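Local coordinates for protein glutathione S-transferase (Pseudomonas fluorescens, PDB 3M3M) that binds glutathione and probably catalyses its conjugation to electrophilic substrates, at residues Lys19-Leu24 and Asn74-Gly79; Glu44-Lys49 and Gly53-Leu58; Gln97-Tyr102 and Asp140-Gln145. One frame throughout, in Å; residues are numbered along the deposited sequence.

Contact 1. Residues Lys19-Leu24 and Asn74-Gly79; sequences KLMLNL and NFLADG
Leu76 lays its isobutyl group over the stem of Met21, a selenomethionine in this crystal: its CB lies 3.6 Å from Met21 CG, and its CD1 is 3.8 Å from the same methylene. The two side chains run past each other in opposite directions, with both of these leucine carbons against the one methylene. For Met21 this follows from its torsions. CG stands anti to the backbone N (chi1 -180°), facing the second helix; the bend at chi2 (80°) then sets SE 4.1 Å from Ala77 CB, and the bend at chi3 turns only the terminal CE. Leu22 meets the methyl end of Leu76. Although its CB does not aim at residues 74-79, its CD2 swings nearer and meets Leu76 CD1 at 3.9 Å and Leu76 CD2 at 4.1 Å, the two leucines crossing at a slant.

All four touching residues are buried and apolar, and the pair of segments hides 174 Å² between them. The closest backbone approach, 7.4 Å between Met21 CA and Leu76 CA, fits helices spaced by a single layer of side chains. Asn23, on another face of its helix, folds ND2 back to Lys19 O at 2.8 Å with a nearly straight N-H (172°), while Asn23 N reaches that oxygen from the opposite face of the carbonyl plane.

The contact joins helix 13-24 to helix 69-77 within the thioredoxin-like N-terminal domain. Tyr4 of strand 4-8 touches both Leu22 and Leu76, placing the sheet beneath the leucines, whereas Ile159 of helix 159-168 packs on Met21 and Ala77.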
loop_
_atom_site.group_PDB
_atom_site.type_symbol
_atom_site.label_atom_id
_atom_site.label_comp_id
_atom_site.label_asym_id
_atom_site.label_seq_id
_atom_site.Cartn_x
_atom_site.Cartn_y
_atom_site.Cartn_z
ATOM N N LYS A 19 -0.582 8.672 1.952
ATOM C CA LYS A 19 -0.098 9.935 1.265
ATOM C C LYS A 19 -0.833 10.049 -0.080
ATOM O O LYS A 19 -1.357 11.120 -0.453
ATOM C CB LYS A 19 1.427 9.841 1.027
ATOM C CG LYS A 19 1.931 11.128 0.280
ATOM C CD LYS A 19 3.371 10.931 -0.226
ATOM C CE LYS A 19 3.780 12.207 -1.075
ATOM N NZ LYS A 19 5.244 12.069 -1.499
ATOM N N LEU A 20 -0.796 8.958 -0.858
ATOM C CA LEU A 20 -1.461 9.017 -2.187
ATOM C C LEU A 20 -2.960 9.325 -2.093
ATOM O O LEU A 20 -3.482 10.229 -2.779
ATOM C CB LEU A 20 -1.276 7.631 -2.883
ATOM C CG LEU A 20 -1.853 7.527 -4.325
ATOM C CD1 LEU A 20 -1.437 8.806 -5.292
ATOM C CD2 LEU A 20 -1.306 6.180 -4.930
HETATM N N MSE A 21 -3.654 8.596 -1.194
HETATM C CA MSE A 21 -5.119 8.863 -1.044
HETATM C C MSE A 21 -5.462 10.306 -0.605
HETATM O O MSE A 21 -6.350 10.928 -1.213
HETATM C CB MSE A 21 -5.661 7.888 -0.026
HETATM C CG MSE A 21 -7.165 7.984 0.276
HETATM SE SE MSE A 21 -8.197 7.046 -1.159
HETATM C CE MSE A 21 -8.268 8.402 -2.598
ATOM N N LEU A 22 -4.719 10.828 0.369
ATOM C CA LEU A 22 -4.953 12.197 0.803
ATOM C C LEU A 22 -4.766 13.198 -0.355
ATOM O O LEU A 22 -5.609 14.145 -0.526
ATOM C CB LEU A 22 -4.074 12.540 2.033
ATOM C CG LEU A 22 -4.489 11.769 3.320
ATOM C CD1 LEU A 22 -3.281 11.861 4.259
ATOM C CD2 LEU A 22 -5.745 12.437 3.913
ATOM N N ASN A 23 -3.688 13.030 -1.113
ATOM C CA ASN A 23 -3.448 13.948 -2.271
ATOM C C ASN A 23 -4.473 13.772 -3.392
ATOM O O ASN A 23 -4.942 14.744 -3.966
ATOM C CB ASN A 23 -1.988 13.823 -2.792
ATOM C CG ASN A 23 -1.031 14.484 -1.833
ATOM O OD1 ASN A 23 -0.781 15.712 -1.967
ATOM N ND2 ASN A 23 -0.577 13.776 -0.816
ATOM N N LEU A 24 -4.872 12.536 -3.682
ATOM C CA LEU A 24 -5.833 12.316 -4.779
ATOM C C LEU A 24 -7.163 13.034 -4.399
ATOM O O LEU A 24 -7.805 13.577 -5.288
ATOM C CB LEU A 24 -6.168 10.818 -4.933
ATOM C CG LEU A 24 -5.060 10.100 -5.655
ATOM C CD1 LEU A 24 -5.337 8.522 -5.456
ATOM C CD2 LEU A 24 -4.985 10.473 -7.215
ATOM N N ASN A 74 -10.351 2.893 3.254
ATOM C CA ASN A 74 -11.849 2.878 3.209
ATOM C C ASN A 74 -12.486 4.125 3.851
ATOM O O ASN A 74 -13.527 4.641 3.296
ATOM C CB ASN A 74 -12.344 1.607 3.889
ATOM C CG ASN A 74 -12.381 0.383 2.885
ATOM O OD1 ASN A 74 -13.363 0.180 2.180
ATOM N ND2 ASN A 74 -11.280 -0.301 2.732
ATOM N N PHE A 75 -11.969 4.543 5.014
ATOM C CA PHE A 75 -12.538 5.728 5.702
ATOM C C PHE A 75 -12.397 6.967 4.776
ATOM O O PHE A 75 -13.380 7.732 4.620
ATOM C CB PHE A 75 -11.740 5.980 6.929
ATOM C CG PHE A 75 -12.132 7.153 7.670
ATOM C CD1 PHE A 75 -13.349 7.146 8.379
ATOM C CD2 PHE A 75 -11.324 8.355 7.644
ATOM C CE1 PHE A 75 -13.742 8.299 9.159
ATOM C CE2 PHE A 75 -11.747 9.490 8.431
ATOM C CZ PHE A 75 -12.973 9.454 9.092
ATOM N N LEU A 76 -11.201 7.161 4.187
ATOM C CA LEU A 76 -10.988 8.396 3.356
ATOM C C LEU A 76 -11.799 8.383 2.086
ATOM O O LEU A 76 -12.293 9.449 1.596
ATOM C CB LEU A 76 -9.483 8.573 3.012
ATOM C CG LEU A 76 -8.636 8.828 4.244
ATOM C CD1 LEU A 76 -7.099 8.812 3.952
ATOM C CD2 LEU A 76 -9.047 10.151 4.954
ATOM N N ALA A 77 -11.976 7.216 1.509
ATOM C CA ALA A 77 -12.569 7.073 0.137
ATOM C C ALA A 77 -14.108 6.992 0.160
ATOM O O ALA A 77 -14.772 6.994 -0.895
ATOM C CB ALA A 77 -12.033 5.809 -0.587
ATOM N N ASP A 78 -14.668 6.738 1.348
ATOM C CA ASP A 78 -16.090 6.309 1.319
ATOM C C ASP A 78 -16.890 7.536 0.793
ATOM O O ASP A 78 -16.632 8.693 1.186
ATOM C CB ASP A 78 -16.543 5.933 2.700
ATOM C CG ASP A 78 -18.043 5.741 2.774
ATOM O OD1 ASP A 78 -18.682 6.595 3.489
ATOM O OD2 ASP A 78 -18.527 4.867 1.984
ATOM N N GLY A 79 -17.810 7.240 -0.128
ATOM C CA GLY A 79 -18.571 8.322 -0.805
ATOM C C GLY A 79 -17.869 8.974 -1.967
ATOM O O GLY A 79 -18.410 9.960 -2.495
#

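Contact 2. Residues Glu44-Lys49 and Gly53-Leu58. With GSH (glutathione), chain B.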
loop_
_atom_site.group_PDB
_atom_site.type_symbol
_atom_site.label_atom_id
_atom_site.label_comp_id
_atom_site.label_asym_id
_atom_site.label_seq_id
_atom_site.Cartn_x
_atom_site.Cartn_y
_atom_site.Cartn_z
ATOM N N GLU A 44 5.025 3.853 24.699
ATOM C CA GLU A 44 3.625 3.896 25.143
ATOM C C GLU A 44 2.812 4.947 24.480
ATOM O O GLU A 44 1.558 4.738 24.289
ATOM C CB GLU A 44 3.499 4.094 26.696
ATOM C CG GLU A 44 4.114 2.972 27.421
ATOM C CD GLU A 44 3.286 1.685 27.328
ATOM O OE1 GLU A 44 2.033 1.753 27.050
ATOM O OE2 GLU A 44 3.921 0.626 27.526
ATOM N N ALA A 45 3.470 6.073 24.135
ATOM C CA ALA A 45 2.794 7.128 23.468
ATOM C C ALA A 45 2.259 6.565 22.103
ATOM O O ALA A 45 1.117 6.776 21.737
ATOM C CB ALA A 45 3.873 8.282 23.212
ATOM N N PHE A 46 3.115 5.853 21.410
ATOM C CA PHE A 46 2.693 5.333 20.096
ATOM C C PHE A 46 1.595 4.217 20.292
ATOM O O PHE A 46 0.598 4.189 19.580
ATOM C CB PHE A 46 3.841 4.783 19.295
ATOM C CG PHE A 46 3.395 4.471 17.865
ATOM C CD1 PHE A 46 3.276 5.507 16.923
ATOM C CD2 PHE A 46 2.935 3.189 17.559
ATOM C CE1 PHE A 46 2.819 5.164 15.579
ATOM C CE2 PHE A 46 2.498 2.822 16.281
ATOM C CZ PHE A 46 2.444 3.820 15.276
ATOM N N LEU A 47 1.834 3.344 21.262
ATOM C CA LEU A 47 0.929 2.189 21.471
ATOM C C LEU A 47 -0.473 2.637 21.857
ATOM O O LEU A 47 -1.486 1.927 21.614
ATOM C CB LEU A 47 1.546 1.231 22.446
ATOM C CG LEU A 47 2.809 0.575 21.946
ATOM C CD1 LEU A 47 3.604 -0.130 23.082
ATOM C CD2 LEU A 47 2.503 -0.433 20.793
ATOM N N ALA A 48 -0.594 3.815 22.508
ATOM C CA ALA A 48 -1.936 4.370 22.745
ATOM C C ALA A 48 -2.671 4.682 21.415
ATOM O O ALA A 48 -3.903 4.749 21.415
ATOM C CB ALA A 48 -1.847 5.697 23.607
ATOM N N LYS A 49 -1.918 4.968 20.333
ATOM C CA LYS A 49 -2.533 5.333 19.079
ATOM C C LYS A 49 -2.812 4.054 18.242
ATOM O O LYS A 49 -3.961 3.882 17.722
ATOM C CB LYS A 49 -1.687 6.258 18.242
ATOM C CG LYS A 49 -1.404 7.564 19.050
ATOM C CD LYS A 49 -0.525 8.580 18.309
ATOM C CE LYS A 49 -0.282 9.827 19.334
ATOM N NZ LYS A 49 -1.574 10.515 19.627
ATOM N N GLY A 53 1.204 -1.443 17.213
ATOM C CA GLY A 53 2.624 -1.036 17.105
ATOM C C GLY A 53 3.080 -0.828 15.648
ATOM O O GLY A 53 4.268 -0.996 15.347
ATOM N N LYS A 54 2.140 -0.478 14.770
ATOM C CA LYS A 54 2.483 -0.239 13.331
ATOM C C LYS A 54 2.061 1.090 12.799
ATOM O O LYS A 54 1.055 1.668 13.245
ATOM C CB LYS A 54 1.818 -1.314 12.439
ATOM C CG LYS A 54 2.508 -2.775 12.771
ATOM C CD LYS A 54 1.968 -3.839 11.877
ATOM C CE LYS A 54 2.418 -5.269 12.382
ATOM N NZ LYS A 54 3.806 -5.494 12.820
ATOM N N ILE A 55 2.784 1.554 11.780
ATOM C CA ILE A 55 2.341 2.715 10.987
ATOM C C ILE A 55 1.776 2.100 9.666
ATOM O O ILE A 55 2.156 1.019 9.233
ATOM C CB ILE A 55 3.509 3.677 10.696
ATOM C CG1 ILE A 55 4.719 2.894 10.208
ATOM C CG2 ILE A 55 3.694 4.517 12.044
ATOM C CD1 ILE A 55 5.937 3.792 9.932
ATOM N N PRO A 56 0.836 2.806 9.028
ATOM C CA PRO A 56 0.378 4.188 9.346
ATOM C C PRO A 56 -0.735 4.180 10.417
ATOM O O PRO A 56 -1.429 3.144 10.669
ATOM C CB PRO A 56 -0.136 4.676 7.991
ATOM C CG PRO A 56 -0.745 3.365 7.410
ATOM C CD PRO A 56 0.381 2.350 7.703
ATOM N N VAL A 57 -0.852 5.339 11.077
ATOM C CA VAL A 57 -1.992 5.703 11.914
ATOM C C VAL A 57 -2.538 7.023 11.391
ATOM O O VAL A 57 -1.764 7.920 11.022
ATOM C CB VAL A 57 -1.522 5.912 13.344
ATOM C CG1 VAL A 57 -2.819 6.314 14.227
ATOM C CG2 VAL A 57 -0.944 4.589 13.900
ATOM N N LEU A 58 -3.866 7.156 11.341
ATOM C CA LEU A 58 -4.525 8.418 10.935
ATOM C C LEU A 58 -5.203 8.912 12.199
ATOM O O LEU A 58 -6.023 8.215 12.818
ATOM C CB LEU A 58 -5.571 8.194 9.850
ATOM C CG LEU A 58 -6.372 9.454 9.478
ATOM C CD1 LEU A 58 -5.442 10.393 8.795
ATOM C CD2 LEU A 58 -7.521 9.185 8.512
HETATM N N1 GSH B . -1.398 -4.482 8.212
HETATM C CA1 GSH B . -0.727 -3.153 8.497
HETATM C C1 GSH B . -1.201 -2.053 7.541
HETATM O O11 GSH B . -1.275 -0.877 8.001
HETATM O O12 GSH B . -1.434 -2.362 6.341
HETATM C CB1 GSH B . 0.805 -3.424 8.340
HETATM C CG1 GSH B . 1.491 -2.121 8.605
HETATM C CD1 GSH B . 3.003 -2.339 8.826
HETATM O OE1 GSH B . 3.562 -3.609 8.739
HETATM N N2 GSH B . 3.824 -1.285 9.113
HETATM C CA2 GSH B . 5.257 -1.502 9.305
HETATM C C2 GSH B . 5.536 -1.225 10.718
HETATM O O2 GSH B . 4.897 -0.209 11.287
HETATM C CB2 GSH B . 5.983 -0.484 8.385
HETATM S SG2 GSH B . 5.613 -0.839 6.571
HETATM N N3 GSH B . 6.382 -1.984 11.396
HETATM C CA3 GSH B . 6.684 -1.599 12.785
HETATM C C3 GSH B . 6.797 -2.788 13.722
HETATM O O31 GSH B . 7.415 -2.676 14.825
HETATM O O32 GSH B . 6.241 -3.855 13.413
#
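Phe46 carries the apolar part of the contact. Its CG stands anti to the backbone N (chi1 -171°), directing the ring at residues 53-58, where CZ meets Ile55 CG2 at 3.5 Å and Val57 CG2 at 3.7 Å; the phenylalanine and isoleucine side chains cross at about a right angle. Leu47 CD2 rests on Gly53 CA, and the positive phi of Gly53 (76°) by itself favours glycine there. Among polar atoms, Lys54 O lies at the ring edge, in its plane, 3.3 Å from Phe46 CZ.

Beyond the ring, Ile55 precedes a cis peptide bond to Pro56, the hallmark cis-proline loop of the thioredoxin fold, here leading into strand 57-60. Glutathione pairs with this loop through two backbone bonds: Ile55 N gives to ligand O2 at 2.8 Å (161°), and ligand N2 gives to Ile55 O at 2.8 Å, a strand-like grip on the cysteinyl part.

The charged contact comes from Lys54, whose chain, bent at chi4, sets NZ 3.0 Å from carboxylate O32 of the glycyl end. A methionine here would probably leave that carboxylate without the ammonium partner. Lys49 NZ, turned away from residues 53-58, forms a salt bridge with Glu59.

Contact 3. Residues Gln97-Tyr102 and Asp140-Gln145. With GSH (glutathione), chain B.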
loop_
_atom_site.group_PDB
_atom_site.type_symbol
_atom_site.label_atom_id
_atom_site.label_comp_id
_atom_site.label_asym_id
_atom_site.label_seq_id
_atom_site.Cartn_x
_atom_site.Cartn_y
_atom_site.Cartn_z
ATOM N N GLN A 97 -8.095 -5.873 -1.561
ATOM C CA GLN A 97 -7.373 -5.388 -0.365
ATOM C C GLN A 97 -7.004 -6.519 0.639
ATOM O O GLN A 97 -5.893 -6.443 1.176
ATOM C CB GLN A 97 -8.156 -4.307 0.334
ATOM C CG GLN A 97 -8.330 -2.978 -0.546
ATOM C CD GLN A 97 -8.929 -1.911 0.276
ATOM O OE1 GLN A 97 -9.964 -2.137 0.922
ATOM N NE2 GLN A 97 -8.278 -0.737 0.296
ATOM N N PHE A 98 -7.888 -7.480 0.944
ATOM C CA PHE A 98 -7.490 -8.564 1.841
ATOM C C PHE A 98 -6.441 -9.397 1.130
ATOM O O PHE A 98 -5.504 -9.877 1.771
ATOM C CB PHE A 98 -8.764 -9.345 2.223
ATOM C CG PHE A 98 -9.614 -8.583 3.186
ATOM C CD1 PHE A 98 -9.106 -8.330 4.454
ATOM C CD2 PHE A 98 -10.905 -8.136 2.850
ATOM C CE1 PHE A 98 -9.870 -7.602 5.396
ATOM C CE2 PHE A 98 -11.676 -7.424 3.730
ATOM C CZ PHE A 98 -11.147 -7.143 5.028
ATOM N N PHE A 99 -6.630 -9.651 -0.183
ATOM C CA PHE A 99 -5.605 -10.362 -0.944
ATOM C C PHE A 99 -4.263 -9.651 -0.838
ATOM O O PHE A 99 -3.214 -10.271 -0.660
ATOM C CB PHE A 99 -6.035 -10.395 -2.445
ATOM C CG PHE A 99 -4.896 -10.672 -3.452
ATOM C CD1 PHE A 99 -4.548 -11.972 -3.852
ATOM C CD2 PHE A 99 -4.210 -9.536 -4.059
ATOM C CE1 PHE A 99 -3.464 -12.184 -4.816
ATOM C CE2 PHE A 99 -3.224 -9.764 -5.036
ATOM C CZ PHE A 99 -2.857 -11.027 -5.403
ATOM N N GLU A 100 -4.309 -8.314 -0.870
ATOM C CA GLU A 100 -3.005 -7.580 -0.765
ATOM C C GLU A 100 -2.305 -7.786 0.616
ATOM O O GLU A 100 -1.034 -8.058 0.663
ATOM C CB GLU A 100 -3.220 -6.068 -0.980
ATOM C CG GLU A 100 -1.903 -5.265 -0.870
ATOM C CD GLU A 100 -1.701 -4.583 0.510
ATOM O OE1 GLU A 100 -2.672 -4.382 1.248
ATOM O OE2 GLU A 100 -0.587 -4.130 0.784
ATOM N N GLN A 101 -3.101 -7.809 1.697
ATOM C CA GLN A 101 -2.541 -7.976 3.029
ATOM C C GLN A 101 -2.086 -9.476 3.273
ATOM O O GLN A 101 -1.113 -9.687 4.014
ATOM C CB GLN A 101 -3.606 -7.549 4.079
ATOM C CG GLN A 101 -3.746 -6.016 4.127
ATOM C CD GLN A 101 -2.489 -5.345 4.734
ATOM O OE1 GLN A 101 -1.798 -4.459 4.071
ATOM N NE2 GLN A 101 -2.166 -5.706 5.947
ATOM N N TYR A 102 -2.730 -10.457 2.596
ATOM C CA TYR A 102 -2.491 -11.876 2.957
ATOM C C TYR A 102 -1.489 -12.531 1.973
ATOM O O TYR A 102 -0.570 -13.273 2.361
ATOM C CB TYR A 102 -3.832 -12.658 2.954
ATOM C CG TYR A 102 -3.600 -14.002 3.610
ATOM C CD1 TYR A 102 -3.658 -14.091 4.995
ATOM C CD2 TYR A 102 -3.245 -15.136 2.852
ATOM C CE1 TYR A 102 -3.379 -15.289 5.686
ATOM C CE2 TYR A 102 -2.986 -16.359 3.542
ATOM C CZ TYR A 102 -3.081 -16.394 4.952
ATOM O OH TYR A 102 -2.767 -17.579 5.640
ATOM N N ASP A 140 1.222 -12.905 -10.527
ATOM C CA ASP A 140 0.552 -13.635 -11.579
ATOM C C ASP A 140 -0.947 -13.490 -11.519
ATOM O O ASP A 140 -1.622 -13.297 -12.544
ATOM C CB ASP A 140 0.870 -15.151 -11.511
ATOM C CG ASP A 140 2.291 -15.500 -11.889
ATOM O OD1 ASP A 140 3.046 -14.657 -12.495
ATOM O OD2 ASP A 140 2.703 -16.619 -11.472
ATOM N N VAL A 141 -1.521 -13.522 -10.312
ATOM C CA VAL A 141 -2.973 -13.232 -10.178
ATOM C C VAL A 141 -3.391 -11.849 -10.730
ATOM O O VAL A 141 -4.405 -11.709 -11.451
ATOM C CB VAL A 141 -3.400 -13.356 -8.682
ATOM C CG1 VAL A 141 -4.880 -12.934 -8.521
ATOM C CG2 VAL A 141 -3.160 -14.841 -8.180
HETATM N N MSE A 142 -2.589 -10.824 -10.346
HETATM C CA MSE A 142 -2.875 -9.469 -10.784
HETATM C C MSE A 142 -2.748 -9.396 -12.339
HETATM O O MSE A 142 -3.538 -8.689 -12.948
HETATM C CB MSE A 142 -1.829 -8.489 -10.129
HETATM C CG MSE A 142 -2.166 -8.342 -8.639
HETATM SE SE MSE A 142 -0.641 -7.259 -7.894
HETATM C CE MSE A 142 -1.020 -5.563 -8.975
ATOM N N GLU A 143 -1.692 -10.010 -12.880
ATOM C CA GLU A 143 -1.438 -10.008 -14.369
ATOM C C GLU A 143 -2.631 -10.586 -15.095
ATOM O O GLU A 143 -3.091 -10.033 -16.105
ATOM C CB GLU A 143 -0.146 -10.754 -14.699
ATOM C CG GLU A 143 0.285 -10.698 -16.253
ATOM C CD GLU A 143 0.779 -9.326 -16.662
ATOM O OE1 GLU A 143 0.968 -8.445 -15.741
ATOM O OE2 GLU A 143 1.008 -9.178 -17.890
ATOM N N LYS A 144 -3.168 -11.729 -14.619
ATOM C CA LYS A 144 -4.377 -12.216 -15.295
ATOM C C LYS A 144 -5.540 -11.251 -15.233
ATOM O O LYS A 144 -6.272 -11.048 -16.211
ATOM C CB LYS A 144 -4.738 -13.566 -14.646
ATOM C CG LYS A 144 -3.757 -14.635 -15.156
ATOM C CD LYS A 144 -4.081 -16.016 -14.444
ATOM C CE LYS A 144 -3.130 -17.200 -14.837
ATOM N NZ LYS A 144 -1.720 -17.019 -14.185
ATOM N N GLN A 145 -5.804 -10.621 -14.074
ATOM C CA GLN A 145 -6.890 -9.737 -14.021
ATOM C C GLN A 145 -6.687 -8.497 -14.925
ATOM O O GLN A 145 -7.619 -8.083 -15.571
ATOM C CB GLN A 145 -7.178 -9.246 -12.524
ATOM C CG GLN A 145 -8.332 -8.225 -12.379
ATOM C CD GLN A 145 -9.719 -8.868 -12.705
ATOM O OE1 GLN A 145 -10.008 -9.948 -12.218
ATOM N NE2 GLN A 145 -10.465 -8.288 -13.622
HETATM N N1 GSH B . -1.398 -4.482 8.212
HETATM C CA1 GSH B . -0.727 -3.153 8.497
HETATM C C1 GSH B . -1.201 -2.053 7.541
HETATM O O11 GSH B . -1.275 -0.877 8.001
HETATM O O12 GSH B . -1.434 -2.362 6.341
HETATM C CB1 GSH B . 0.805 -3.424 8.340
HETATM C CG1 GSH B . 1.491 -2.121 8.605
HETATM C CD1 GSH B . 3.003 -2.339 8.826
HETATM O OE1 GSH B . 3.562 -3.609 8.739
HETATM N N2 GSH B . 3.824 -1.285 9.113
HETATM C CA2 GSH B . 5.257 -1.502 9.305
HETATM C C2 GSH B . 5.536 -1.225 10.718
HETATM O O2 GSH B . 4.897 -0.209 11.287
HETATM C CB2 GSH B . 5.983 -0.484 8.385
HETATM S SG2 GSH B . 5.613 -0.839 6.571
HETATM N N3 GSH B . 6.382 -1.984 11.396
HETATM C CA3 GSH B . 6.684 -1.599 12.785
HETATM C C3 GSH B . 6.797 -2.788 13.722
HETATM O O31 GSH B . 7.415 -2.676 14.825
HETATM O O32 GSH B . 6.241 -3.855 13.413
#
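This is a sparse apolar contact between two long helices of the all-helical C-terminal domain, helix 87-117 and helix 125-146, in which Phe99 is the one residue of 97-102 that meets 140-145. The evidence is in the spacing: the nearest alpha carbons, Phe99 CA and Val141 CA, stand 10.0 Å apart, and only 114 Å² is buried between the segments. Phe99 spans most of that gap. Its CG is anti to the backbone N (chi1 160°), which carries the ring out from its own helix toward residues 140-145.

At its far end the ring meets two neighbouring residues with different atoms. Phe99 CE1 lies 4.0 Å from Val141 CG1, and Val141 CB is also 4.0 Å from Phe99 CE1, so the valine offers its branch point as well as a methyl. Ring and valine slide past each other in opposite directions. On the other flank of the ring, Phe99 CE2 is 4.0 Å from CG of Met142, a selenomethionine whose chain runs aslant to the phenylalanine. Both partners approach the ring obliquely, and the separations indicate ordinary van der Waals packing rather than a tight wedge.

The same turn of helix 87-117 also borders the glutathione pocket. Gln101 belongs to that pocket, and its side chain leads to the ligand's gamma-glutamyl end instead of to residues 140-145. Glu100 forms a salt bridge with Lys17 and accepts a hydrogen bond from Asn70, tying this turn to the N-terminal domain.

Around the phenylalanine, Trp96 meets its ring edge-to-face and also touches Val141. Leu164 of helix 159-168 packs against Phe99, while Met142 reaches His104 of helix 87-117 and Thr168 of helix 159-168.

Contacts 1 and 2 share the N-terminal domain, contact 2 nested in the loop that contact 1 closes. Their centres are 20 Å apart, yet they meet through Leu58, whose CD2 lies 4.0 Å from both Phe75 CD2 and Leu76 CD2. Contact 3, in the C-terminal domain, joins contact 1 across the domain interface by a probable hydrogen bond from Asn74 ND2 to Gln97 OE1 (2.9 Å). Contacts 2 and 3 do not touch, their nearest atoms being about 7 Å apart, but both border glutathione: residues 53-58 along its cysteinyl and glycyl parts, Gln101 at its gamma-glutamyl end. The side chain of Leu76 in contact 1 stays about 12 Å from the ligand.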